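Dimeric protein of unknown function and ferredoxin-like fold (Bacteroides fragilis, PDB 3FMB) is of unknown function but forms a dimer of ferredoxin-like subunits and belongs to the stress-responsive A/B barrel (Dabb) family. Local coordinates at residues 80-85 / 89-94. Residues are numbered along the deposited sequence; the frame is centred on the assembly and turned at random.
With EDO (1,2-ethanediol), chain F; SO4 (sulfate ion), chain C.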
loop_
_atom_site.group_PDB
_atom_site.type_symbol
_atom_site.label_atom_id
_atom_site.label_comp_id
_atom_site.label_asym_id
_atom_site.label_seq_id
_atom_site.Cartn_x
_atom_site.Cartn_y
_atom_site.Cartn_z
ATOM N N SER A 80 6.875 -1.001 4.299
ATOM C CA SER A 80 8.256 -1.233 4.652
ATOM C C SER A 80 9.212 -0.381 3.829
ATOM O O SER A 80 8.858 0.119 2.752
ATOM C CB SER A 80 8.562 -2.725 4.491
ATOM O OG SER A 80 8.467 -3.107 3.148
ATOM N N GLU A 81 10.419 -0.210 4.365
ATOM C CA GLU A 81 11.484 0.574 3.757
ATOM C C GLU A 81 12.785 -0.233 3.730
ATOM O O GLU A 81 13.135 -0.910 4.701
ATOM C CB GLU A 81 11.706 1.899 4.513
ATOM C CG GLU A 81 10.485 2.851 4.405
ATOM C CD GLU A 81 10.568 4.086 5.268
ATOM O OE1 GLU A 81 11.630 4.347 5.859
ATOM O OE2 GLU A 81 9.563 4.810 5.344
ATOM N N PHE A 82 13.501 -0.120 2.604
ATOM C CA PHE A 82 14.800 -0.782 2.371
ATOM C C PHE A 82 15.708 0.192 1.618
ATOM O O PHE A 82 15.243 1.180 1.053
ATOM C CB PHE A 82 14.636 -2.063 1.534
ATOM C CG PHE A 82 13.755 -3.107 2.175
ATOM C CD1 PHE A 82 12.372 -3.095 1.982
ATOM C CD2 PHE A 82 14.319 -4.121 2.946
ATOM C CE1 PHE A 82 11.562 -4.092 2.589
ATOM C CE2 PHE A 82 13.552 -5.074 3.552
ATOM C CZ PHE A 82 12.170 -5.087 3.378
ATOM N N ASP A 83 16.994 -0.113 1.570
ATOM C CA ASP A 83 17.947 0.731 0.841
ATOM C C ASP A 83 17.805 0.623 -0.660
ATOM O O ASP A 83 18.042 1.597 -1.378
ATOM C CB ASP A 83 19.372 0.354 1.215
ATOM C CG ASP A 83 19.715 0.718 2.632
ATOM O OD1 ASP A 83 18.993 1.513 3.278
ATOM O OD2 ASP A 83 20.727 0.195 3.106
ATOM N N ASN A 84 17.442 -0.560 -1.136
ATOM C CA ASN A 84 17.368 -0.830 -2.574
ATOM C C ASN A 84 16.608 -2.122 -2.857
ATOM O O ASN A 84 16.249 -2.853 -1.923
ATOM C CB ASN A 84 18.797 -0.903 -3.139
ATOM C CG ASN A 84 19.624 -1.922 -2.425
ATOM O OD1 ASN A 84 19.255 -3.106 -2.373
ATOM N ND2 ASN A 84 20.720 -1.481 -1.824
ATOM N N LEU A 85 16.369 -2.421 -4.135
ATOM C CA LEU A 85 15.592 -3.616 -4.493
ATOM C C LEU A 85 16.306 -4.936 -4.208
ATOM O O LEU A 85 15.661 -5.937 -4.048
ATOM C CB LEU A 85 15.184 -3.615 -5.964
ATOM C CG LEU A 85 14.049 -2.727 -6.429
ATOM C CD1 LEU A 85 13.846 -2.993 -7.899
ATOM C CD2 LEU A 85 12.739 -2.985 -5.580
ATOM N N LYS A 89 14.608 -8.051 -2.099
ATOM C CA LYS A 89 14.623 -9.427 -2.545
ATOM C C LYS A 89 15.289 -10.345 -1.498
ATOM O O LYS A 89 14.839 -11.479 -1.266
ATOM C CB LYS A 89 15.275 -9.541 -3.894
ATOM C CG LYS A 89 15.433 -11.003 -4.363
ATOM C CD LYS A 89 15.105 -11.236 -5.844
ATOM C CE LYS A 89 14.128 -12.402 -6.002
ATOM N NZ LYS A 89 12.772 -12.000 -5.524
ATOM N N PHE A 90 16.336 -9.844 -0.852
ATOM C CA PHE A 90 16.955 -10.558 0.282
ATOM C C PHE A 90 15.942 -10.851 1.385
ATOM O O PHE A 90 15.810 -11.979 1.869
ATOM C CB PHE A 90 18.123 -9.731 0.804
ATOM C CG PHE A 90 18.893 -10.369 1.892
ATOM C CD1 PHE A 90 20.059 -11.088 1.606
ATOM C CD2 PHE A 90 18.481 -10.259 3.213
ATOM C CE1 PHE A 90 20.773 -11.663 2.601
ATOM C CE2 PHE A 90 19.222 -10.859 4.233
ATOM C CZ PHE A 90 20.331 -11.545 3.933
ATOM N N TYR A 91 15.225 -9.811 1.788
ATOM C CA TYR A 91 14.095 -9.954 2.707
ATOM C C TYR A 91 13.022 -10.940 2.212
ATOM O O TYR A 91 12.553 -11.798 2.960
ATOM C CB TYR A 91 13.480 -8.568 2.935
ATOM C CG TYR A 91 12.018 -8.567 3.294
ATOM C CD1 TYR A 91 11.599 -8.719 4.618
ATOM C CD2 TYR A 91 11.051 -8.393 2.313
ATOM C CE1 TYR A 91 10.226 -8.680 4.948
ATOM C CE2 TYR A 91 9.713 -8.378 2.619
ATOM C CZ TYR A 91 9.307 -8.514 3.925
ATOM O OH TYR A 91 7.995 -8.506 4.174
ATOM N N ALA A 92 12.625 -10.824 0.947
ATOM C CA ALA A 92 11.496 -11.630 0.436
ATOM C C ALA A 92 11.793 -13.141 0.481
ATOM O O ALA A 92 10.937 -13.967 0.825
ATOM C CB ALA A 92 11.104 -11.181 -0.986
ATOM N N THR A 93 13.030 -13.485 0.166
ATOM C CA THR A 93 13.513 -14.888 0.106
ATOM C C THR A 93 14.014 -15.443 1.433
ATOM O O THR A 93 14.326 -16.638 1.537
ATOM C CB THR A 93 14.618 -15.026 -0.951
ATOM O OG1 THR A 93 15.674 -14.083 -0.676
ATOM C CG2 THR A 93 14.056 -14.781 -2.339
ATOM N N HIS A 94 14.123 -14.576 2.445
ATOM C CA HIS A 94 14.686 -14.973 3.729
ATOM C C HIS A 94 13.759 -16.010 4.391
ATOM O O HIS A 94 12.561 -15.822 4.397
ATOM C CB HIS A 94 14.873 -13.757 4.638
ATOM C CG HIS A 94 15.661 -14.033 5.881
ATOM N ND1 HIS A 94 15.145 -14.740 6.948
ATOM C CD2 HIS A 94 16.896 -13.630 6.259
ATOM C CE1 HIS A 94 16.045 -14.777 7.916
ATOM N NE2 HIS A 94 17.123 -14.133 7.513
HETATM C C1 EDO F . 11.254 -8.736 -6.547
HETATM O O1 EDO F . 10.018 -9.057 -7.217
HETATM C C2 EDO F . 11.028 -8.416 -5.072
HETATM O O2 EDO F . 11.576 -9.432 -4.177
HETATM S S SO4 C . 6.269 -9.685 -0.085
HETATM O O1 SO4 C . 6.483 -8.754 1.116
HETATM O O2 SO4 C . 6.889 -10.999 0.072
HETATM O O3 SO4 C . 6.752 -9.139 -1.378
HETATM O O4 SO4 C . 4.832 -10.018 -0.253
#
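Where strand 76-82 of the ferredoxin-like sheet leads through a short turn into helix 85-93, Phe-82, the last residue of the strand, meets Tyr-91 of the helix. The Phe-82 ring reaches Tyr-91 with its far rim: Phe-82 CZ lies over one face of the tyrosine ring, toward its rim, 3.5 Å from Tyr-91 CG, and Phe-82 CE2 touches Tyr-91 CB at 3.5 Å. The side chains cross at about a right angle while the ring planes make 48°, an oblique aromatic pair. Tyr-91 CG lies roughly anti to the backbone N (chi1 153°), which turns one ring face to Phe-82; Tyr-91 OH makes a weak hydrogen bond to sulfate O1 at 3.4 Å. His-23 and Arg-111 also bind this ion, probably from the crystallisation liquor. At the helix start, Lys-89 N donates to Leu-85 O (3.1 Å), the first-turn alpha-helical bond, and Asn-84 is the N-cap, its OD1 accepting from Asp-87 N. Lys-89 O takes two donors from opposite faces of its plane, Thr-93 N and Thr-93 OG1, the latter at 2.8 Å. Leu-85 also packs on Met-68 of the second subunit. Such a strand-to-helix connection, with aromatic side chains packed between helix and sheet, belongs to the alpha/beta sandwich of the ferredoxin-like fold.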